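Local coordinates for protein P35 (Autographa californica nucleopolyhedrovirus, PDB 1P35) that blocks apoptosis of the infected insect cell by inhibiting caspases, and also suppresses the host RNA interference response against the virus, at residues M240-L245 with I263-F268; E72-L77 with Y278-N283; L216-S221 with H282-A287. All blocks are in the same frame, centred on the assembly; numbering follows the deposited sequence.

From the N terminus, the end region of helix 62-74 comes first, and contact 2 closes the longest loop when residues 72-77 meet strand 276-282. Contact 3 starts within that loop, in the segment after helix 206-215, and finishes just past its end on residues 282-287, sharing His282 and Asn283 with contact 2. Contact 1, the hairpin of strands 238-249 and 259-271, nests inside both. The three are tied through the hairpin: Gly267 N bonds to Lys280 O, Asn266 OD1 takes the N-H of His282, and Lys243 NZ reaches Leu216 O. Helix 62-74 is thus set on strand 276-282 and the loop after helix 206-215 on strand 284-286, both beside the hairpin.

Contact 1: residues M240-L245 with I263-F268; sequences MIYKAL and IFCNGF
Ile241, Lys243 and Leu245 pair with Phe268, Asn266 and Ile263 through six backbone hydrogen bonds, which join the two strands of an antiparallel beta hairpin. Ile241 and Phe268 exchange two nearly straight ones, with Ile241 N 2.9 Å from Phe268 O. Lys243 and Asn266 form the next pair, Lys243 N lying 3.0 Å from Asn266 O. At the far end Leu245 N meets Ile263 O at 2.7 Å, and the return bond runs from Ile263 N to Leu245 O.

Between the last two pairs sits a beta bulge. Phe264 and Cys265 together stand opposite Ala244, and Phe264 absorbs the extra residue with a left-handed helical backbone. Weaker CA-H...O contacts fill in between the bonds: Cys265 CA approaches Lys243 O at 3.1 Å, and Gly267, having no side chain, brings its CA to Ile241 O at 3.5 Å.

Most side-chain contacts across the strands are apolar. Cys265 SG presses on the methyl of Ala244, 3.4 Å from its CB. It also makes an oblique sulfur-aromatic contact with Tyr242, 5.0 Å from the ring centroid and 60° off the normal; chi1 of Tyr242 (62°) sets CG between the backbone N and the carbonyl carbon, with the CD2 and CE2 side of the ring by Cys265. Leu245 and Phe264 run side by side; CD2 of Leu245 touches CD2 of Phe264 at 3.4 Å. CD1 of Ile263 lies over the centre of one face of the Phe264 ring.

Strand 227-234 flanks residues 240-245 on their other edge, and the Tyr231 ring stacks on Tyr242, whose hydroxyl bonds to Glu233 and Lys262. Helix 206-215 packs Val213 against Ile241, Lys243 and Phe268, while backbone bonds between Gly267 and Lys280 pass the sheet on to strand 276-282.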
# COMPACT_ATOMS: atom_id res chain seq x y z
N MET A 240 -16.36 -21.27 -10.56
CA MET A 240 -15.08 -20.86 -11.11
C MET A 240 -14.94 -21.38 -12.52
O MET A 240 -14.99 -22.61 -12.78
CB MET A 240 -13.91 -21.40 -10.23
CG MET A 240 -13.89 -20.95 -8.80
SD MET A 240 -14.14 -22.31 -7.59
CE MET A 240 -15.83 -22.66 -7.82
N ILE A 241 -14.74 -20.44 -13.44
CA ILE A 241 -14.58 -20.77 -14.84
C ILE A 241 -13.27 -20.07 -15.24
O ILE A 241 -13.22 -18.87 -15.39
CB ILE A 241 -15.84 -20.27 -15.61
CG1 ILE A 241 -17.08 -21.09 -15.18
CG2 ILE A 241 -15.68 -20.41 -17.10
CD1 ILE A 241 -18.41 -20.55 -15.78
N TYR A 242 -12.20 -20.85 -15.42
CA TYR A 242 -10.89 -20.29 -15.70
C TYR A 242 -9.93 -21.24 -16.41
O TYR A 242 -10.21 -22.43 -16.62
CB TYR A 242 -10.22 -19.87 -14.36
CG TYR A 242 -10.00 -21.04 -13.41
CD1 TYR A 242 -11.04 -21.56 -12.65
CD2 TYR A 242 -8.74 -21.63 -13.28
CE1 TYR A 242 -10.83 -22.65 -11.78
CE2 TYR A 242 -8.53 -22.72 -12.40
CZ TYR A 242 -9.59 -23.22 -11.66
OH TYR A 242 -9.41 -24.28 -10.80
N LYS A 243 -8.79 -20.70 -16.81
CA LYS A 243 -7.75 -21.51 -17.39
C LYS A 243 -6.55 -21.35 -16.45
O LYS A 243 -6.44 -20.33 -15.73
CB LYS A 243 -7.40 -21.04 -18.78
CG LYS A 243 -8.31 -21.61 -19.84
CD LYS A 243 -8.00 -21.06 -21.22
CE LYS A 243 -8.83 -21.85 -22.28
NZ LYS A 243 -8.43 -21.39 -23.59
N ALA A 244 -5.68 -22.36 -16.44
CA ALA A 244 -4.50 -22.32 -15.60
C ALA A 244 -3.36 -22.96 -16.36
O ALA A 244 -3.58 -23.85 -17.17
CB ALA A 244 -4.76 -23.08 -14.27
N LEU A 245 -2.15 -22.54 -16.05
CA LEU A 245 -0.97 -23.07 -16.68
C LEU A 245 -0.47 -24.06 -15.66
O LEU A 245 -0.33 -23.71 -14.46
CB LEU A 245 0.08 -21.99 -16.88
CG LEU A 245 1.36 -22.53 -17.52
CD1 LEU A 245 1.11 -22.92 -19.02
CD2 LEU A 245 2.40 -21.48 -17.46
N ILE A 263 -0.42 -22.25 -12.04
CA ILE A 263 -0.29 -20.79 -12.07
C ILE A 263 -1.04 -20.10 -13.22
O ILE A 263 -1.67 -20.76 -14.05
CB ILE A 263 1.22 -20.36 -12.10
CG1 ILE A 263 1.94 -21.00 -13.27
CG2 ILE A 263 1.89 -20.81 -10.81
CD1 ILE A 263 3.36 -20.47 -13.50
N PHE A 264 -0.90 -18.77 -13.26
CA PHE A 264 -1.56 -17.87 -14.23
C PHE A 264 -2.99 -18.19 -14.48
O PHE A 264 -3.40 -18.35 -15.62
CB PHE A 264 -0.86 -17.85 -15.58
CG PHE A 264 0.62 -17.73 -15.50
CD1 PHE A 264 1.23 -16.92 -14.55
CD2 PHE A 264 1.41 -18.33 -16.47
CE1 PHE A 264 2.59 -16.71 -14.58
CE2 PHE A 264 2.77 -18.12 -16.50
CZ PHE A 264 3.37 -17.30 -15.56
N CYS A 265 -3.75 -18.35 -13.40
CA CYS A 265 -5.16 -18.60 -13.55
C CYS A 265 -5.88 -17.30 -13.90
O CYS A 265 -5.80 -16.29 -13.16
CB CYS A 265 -5.77 -19.19 -12.26
SG CYS A 265 -5.03 -20.78 -11.75
N ASN A 266 -6.60 -17.35 -15.02
CA ASN A 266 -7.36 -16.23 -15.54
C ASN A 266 -8.81 -16.67 -15.84
O ASN A 266 -9.07 -17.78 -16.33
CB ASN A 266 -6.67 -15.71 -16.80
CG ASN A 266 -5.34 -15.05 -16.49
OD1 ASN A 266 -5.31 -13.88 -16.04
ND2 ASN A 266 -4.24 -15.80 -16.68
N GLY A 267 -9.74 -15.78 -15.55
CA GLY A 267 -11.13 -16.11 -15.77
C GLY A 267 -12.10 -15.37 -14.87
O GLY A 267 -11.92 -14.20 -14.57
N PHE A 268 -13.13 -16.10 -14.46
CA PHE A 268 -14.23 -15.59 -13.68
C PHE A 268 -14.48 -16.45 -12.43
O PHE A 268 -14.58 -17.71 -12.51
CB PHE A 268 -15.52 -15.60 -14.55
CG PHE A 268 -15.44 -14.76 -15.77
CD1 PHE A 268 -14.61 -15.12 -16.83
CD2 PHE A 268 -16.11 -13.53 -15.82
CE1 PHE A 268 -14.44 -14.25 -17.95
CE2 PHE A 268 -15.96 -12.66 -16.92
CZ PHE A 268 -15.10 -13.02 -18.00

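Contact 2: residues E72-L77 with Y278-N283; sequences EQFDQL and YVKLHN
Gln73 and Phe74, late in helix 62-74, pack on Tyr278 and Lys280 in a helix-on-sheet contact, where strand 276-282 turns those two side chains toward the helix. Gln73 comes first. Its CG sits squarely over the Tyr278 ring, 3.4 Å from the centroid and 4° off the normal, a CH-pi contact. A bend at chi2 (-60°) then lays the amide roughly flat over the same ring, the two planes 21° apart.

Phe74 goes in deeper, its ring sliding past the Lys280 chain in the opposite direction. CB of Lys280 lies over the centre of that ring, 3.9 Å from the centroid, while Tyr278 O meets the ring's edge in its plane, 3.8 Å from CZ of Phe74. On its flank CE1 of Phe74 touches CB of Tyr278. Ile269 of strand 259-271 also packs on Phe74.

Asp75 follows, close to the strand by way of solvent. Fully extended beyond CG, Lys280 carries its ammonium out past Phe74 to a salt bridge with Asp71; a water accepts from Lys280 NZ at 2.9 Å, and the same water is 2.7 Å from OD1 of Asp75, to which it may donate.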
# COMPACT_ATOMS: atom_id res chain seq x y z
N GLU A 72 -6.92 -12.12 -4.41
CA GLU A 72 -7.01 -13.14 -3.36
C GLU A 72 -8.06 -14.22 -3.67
O GLU A 72 -8.16 -15.23 -2.97
CB GLU A 72 -7.29 -12.52 -1.98
CG GLU A 72 -8.73 -12.08 -1.79
CD GLU A 72 -9.01 -11.55 -0.39
OE1 GLU A 72 -8.38 -10.55 0.04
OE2 GLU A 72 -9.87 -12.15 0.30
N GLN A 73 -8.89 -14.00 -4.69
CA GLN A 73 -9.84 -15.04 -5.04
C GLN A 73 -9.13 -16.03 -5.98
O GLN A 73 -9.36 -17.24 -5.91
CB GLN A 73 -11.07 -14.48 -5.72
CG GLN A 73 -11.99 -13.67 -4.85
CD GLN A 73 -12.55 -14.48 -3.68
OE1 GLN A 73 -13.03 -15.63 -3.84
NE2 GLN A 73 -12.51 -13.88 -2.49
N PHE A 74 -8.24 -15.51 -6.83
CA PHE A 74 -7.52 -16.34 -7.77
C PHE A 74 -6.32 -17.06 -7.19
O PHE A 74 -5.93 -18.15 -7.68
CB PHE A 74 -7.12 -15.51 -9.03
CG PHE A 74 -8.30 -15.18 -9.92
CD1 PHE A 74 -9.17 -14.12 -9.60
CD2 PHE A 74 -8.65 -16.04 -10.98
CE1 PHE A 74 -10.38 -13.93 -10.32
CE2 PHE A 74 -9.82 -15.87 -11.70
CZ PHE A 74 -10.72 -14.82 -11.37
N ASP A 75 -5.71 -16.46 -6.17
CA ASP A 75 -4.56 -17.08 -5.53
C ASP A 75 -4.99 -18.42 -5.00
O ASP A 75 -4.22 -19.38 -5.03
CB ASP A 75 -4.01 -16.24 -4.39
CG ASP A 75 -3.12 -15.13 -4.88
OD1 ASP A 75 -2.91 -15.02 -6.10
OD2 ASP A 75 -2.64 -14.36 -4.03
N GLN A 76 -6.23 -18.48 -4.53
CA GLN A 76 -6.81 -19.69 -3.99
C GLN A 76 -6.92 -20.80 -5.04
O GLN A 76 -7.22 -21.94 -4.71
CB GLN A 76 -8.21 -19.40 -3.44
CG GLN A 76 -8.21 -18.66 -2.08
CD GLN A 76 -9.62 -18.29 -1.61
OE1 GLN A 76 -10.54 -19.12 -1.60
NE2 GLN A 76 -9.80 -17.03 -1.22
N LEU A 77 -6.67 -20.48 -6.30
CA LEU A 77 -6.80 -21.50 -7.31
C LEU A 77 -5.42 -22.02 -7.66
O LEU A 77 -5.28 -23.13 -8.18
CB LEU A 77 -7.48 -20.93 -8.56
CG LEU A 77 -8.88 -20.36 -8.46
CD1 LEU A 77 -9.30 -19.92 -9.85
CD2 LEU A 77 -9.86 -21.38 -7.89
N TYR A 278 -15.71 -11.81 -9.65
CA TYR A 278 -14.33 -11.36 -9.70
C TYR A 278 -13.81 -11.79 -11.06
O TYR A 278 -14.06 -12.94 -11.51
CB TYR A 278 -13.48 -12.03 -8.64
CG TYR A 278 -13.98 -11.86 -7.22
CD1 TYR A 278 -14.98 -12.68 -6.73
CD2 TYR A 278 -13.48 -10.83 -6.39
CE1 TYR A 278 -15.49 -12.51 -5.45
CE2 TYR A 278 -13.97 -10.63 -5.08
CZ TYR A 278 -14.97 -11.47 -4.63
OH TYR A 278 -15.43 -11.28 -3.37
N VAL A 279 -13.12 -10.88 -11.74
CA VAL A 279 -12.61 -11.22 -13.04
C VAL A 279 -11.13 -10.86 -13.12
O VAL A 279 -10.71 -9.78 -12.66
CB VAL A 279 -13.33 -10.47 -14.15
CG1 VAL A 279 -12.88 -10.99 -15.51
CG2 VAL A 279 -14.83 -10.58 -14.00
N LYS A 280 -10.33 -11.75 -13.72
CA LYS A 280 -8.93 -11.45 -13.94
C LYS A 280 -8.50 -11.96 -15.33
O LYS A 280 -8.52 -13.16 -15.56
CB LYS A 280 -8.06 -12.13 -12.89
CG LYS A 280 -6.57 -11.93 -13.17
CD LYS A 280 -5.72 -12.71 -12.13
CE LYS A 280 -4.31 -12.14 -12.02
NZ LYS A 280 -3.59 -12.58 -10.79
N LEU A 281 -8.09 -11.04 -16.21
CA LEU A 281 -7.65 -11.32 -17.54
C LEU A 281 -6.29 -10.61 -17.64
O LEU A 281 -6.12 -9.60 -18.34
CB LEU A 281 -8.66 -10.73 -18.53
CG LEU A 281 -10.09 -11.30 -18.43
CD1 LEU A 281 -11.00 -10.39 -19.26
CD2 LEU A 281 -10.15 -12.79 -18.93
N HIS A 282 -5.31 -11.20 -16.96
CA HIS A 282 -3.97 -10.64 -16.85
C HIS A 282 -2.96 -11.14 -17.83
O HIS A 282 -2.47 -12.25 -17.69
CB HIS A 282 -3.45 -10.86 -15.43
CG HIS A 282 -2.04 -10.40 -15.22
ND1 HIS A 282 -1.62 -9.12 -15.49
CD2 HIS A 282 -0.99 -11.03 -14.63
CE1 HIS A 282 -0.36 -8.97 -15.08
NE2 HIS A 282 0.04 -10.12 -14.56
N ASN A 283 -2.62 -10.27 -18.78
CA ASN A 283 -1.67 -10.64 -19.80
C ASN A 283 -2.13 -11.84 -20.66
O ASN A 283 -1.35 -12.72 -21.01
CB ASN A 283 -0.31 -10.93 -19.17
CG ASN A 283 0.46 -9.65 -18.77
OD1 ASN A 283 1.52 -9.72 -18.10
ND2 ASN A 283 -0.02 -8.49 -19.20
O HOH W 1 -3.93 -14.27 -8.48

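Contact 3: residues L216-S221 with H282-A287; sequences LILPSS and HNVTSA. With EDO (1,2-ethanediol), chain F.
Ile217 and Thr285 form a single antiparallel bridge, by which the loop leaving helix 206-215 is stitched to the short strand 284-286. Next to it is a G1 beta bulge, where Asn283 and Val284 both face Tyr193 of strand 191-199. Two backbone bonds make the bridge: Ile217 N to Thr285 O, 2.7 Å, and Thr285 N back to Ile217 O, 3.1 Å.

Thr285 carries OG1 between its backbone N and carbonyl carbon (chi1 64°), which sets the hydroxyl close against CB of Ile217, 3.1 Å away. Val284 packs with both methyls. CG2 meets CD2 of Leu216 at 3.9 Å, and CG1 lies beside CD2 of Leu218 at 3.8 Å, the Leu218 and Val284 side chains pointing the same way. Further along, the Pro219 ring rests on the bulge, its CG 3.3 Å from Asn283 O.

Lys243 and Asn266 of the neighbouring hairpin also touch Leu218, and Ser286 OG is hydrogen-bonded to Ser215 OG at the helix end. A 1,2-ethanediol, probably from the crystallisation liquor, sits by the last residues, where Ala287 N donates to its O2 at 2.8 Å, with an N-H...O angle of 157°.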
# COMPACT_ATOMS: atom_id res chain seq x y z
N LEU A 216 -9.50 -17.53 -24.37
CA LEU A 216 -8.23 -16.98 -23.82
C LEU A 216 -7.00 -17.79 -24.09
O LEU A 216 -7.04 -18.99 -23.98
CB LEU A 216 -8.30 -16.81 -22.30
CG LEU A 216 -9.44 -16.00 -21.74
CD1 LEU A 216 -9.32 -16.03 -20.25
CD2 LEU A 216 -9.39 -14.61 -22.31
N ILE A 217 -5.90 -17.10 -24.41
CA ILE A 217 -4.62 -17.73 -24.64
C ILE A 217 -3.75 -17.28 -23.45
O ILE A 217 -3.55 -16.08 -23.27
CB ILE A 217 -3.97 -17.17 -25.91
CG1 ILE A 217 -4.81 -17.45 -27.15
CG2 ILE A 217 -2.55 -17.76 -26.01
CD1 ILE A 217 -4.83 -18.95 -27.57
N LEU A 218 -3.24 -18.19 -22.62
CA LEU A 218 -2.39 -17.79 -21.48
C LEU A 218 -0.89 -17.58 -21.76
O LEU A 218 -0.36 -18.03 -22.78
CB LEU A 218 -2.46 -18.83 -20.36
CG LEU A 218 -3.78 -19.24 -19.77
CD1 LEU A 218 -3.58 -20.01 -18.45
CD2 LEU A 218 -4.57 -18.01 -19.55
N PRO A 219 -0.17 -16.91 -20.83
CA PRO A 219 1.28 -16.65 -20.93
C PRO A 219 1.97 -18.00 -20.75
O PRO A 219 1.44 -18.86 -20.02
CB PRO A 219 1.56 -15.78 -19.68
CG PRO A 219 0.26 -15.11 -19.45
CD PRO A 219 -0.68 -16.29 -19.59
N SER A 220 3.12 -18.21 -21.40
CA SER A 220 3.89 -19.47 -21.26
C SER A 220 4.95 -19.36 -20.17
O SER A 220 5.55 -18.30 -19.99
CB SER A 220 4.60 -19.84 -22.57
OG SER A 220 5.58 -20.85 -22.34
N SER A 221 5.20 -20.45 -19.45
CA SER A 221 6.21 -20.44 -18.38
C SER A 221 7.49 -20.97 -18.99
O SER A 221 8.51 -21.08 -18.32
CB SER A 221 5.84 -21.36 -17.21
OG SER A 221 6.01 -22.73 -17.57
N HIS A 282 -5.31 -11.20 -16.96
CA HIS A 282 -3.97 -10.64 -16.85
C HIS A 282 -2.96 -11.14 -17.83
O HIS A 282 -2.47 -12.25 -17.69
CB HIS A 282 -3.45 -10.86 -15.43
CG HIS A 282 -2.04 -10.40 -15.22
ND1 HIS A 282 -1.62 -9.12 -15.49
CD2 HIS A 282 -0.99 -11.03 -14.63
CE1 HIS A 282 -0.36 -8.97 -15.08
NE2 HIS A 282 0.04 -10.12 -14.56
N ASN A 283 -2.62 -10.27 -18.78
CA ASN A 283 -1.67 -10.64 -19.80
C ASN A 283 -2.13 -11.84 -20.66
O ASN A 283 -1.35 -12.72 -21.01
CB ASN A 283 -0.31 -10.93 -19.17
CG ASN A 283 0.46 -9.65 -18.77
OD1 ASN A 283 1.52 -9.72 -18.10
ND2 ASN A 283 -0.02 -8.49 -19.20
N VAL A 284 -3.40 -11.89 -21.01
CA VAL A 284 -3.86 -13.01 -21.81
C VAL A 284 -4.23 -12.41 -23.13
O VAL A 284 -4.47 -11.20 -23.19
CB VAL A 284 -5.09 -13.70 -21.18
CG1 VAL A 284 -4.71 -14.22 -19.83
CG2 VAL A 284 -6.27 -12.67 -21.04
N THR A 285 -4.25 -13.22 -24.19
CA THR A 285 -4.64 -12.72 -25.50
C THR A 285 -5.87 -13.50 -25.99
O THR A 285 -6.10 -14.64 -25.58
CB THR A 285 -3.52 -12.89 -26.52
OG1 THR A 285 -3.29 -14.28 -26.70
CG2 THR A 285 -2.21 -12.19 -26.04
N SER A 286 -6.64 -12.90 -26.88
CA SER A 286 -7.85 -13.54 -27.39
C SER A 286 -8.31 -12.86 -28.64
O SER A 286 -7.95 -11.73 -28.90
CB SER A 286 -8.99 -13.44 -26.38
OG SER A 286 -10.19 -13.89 -26.89
N ALA A 287 -9.12 -13.58 -29.41
CA ALA A 287 -9.70 -13.12 -30.65
C ALA A 287 -11.07 -12.50 -30.32
O ALA A 287 -11.61 -11.77 -31.11
CB ALA A 287 -9.88 -14.31 -31.62
C1 EDO F . -7.53 -16.97 -30.66
O1 EDO F . -6.53 -18.00 -30.88
C2 EDO F . -8.50 -17.47 -29.62
O2 EDO F . -9.20 -16.37 -29.06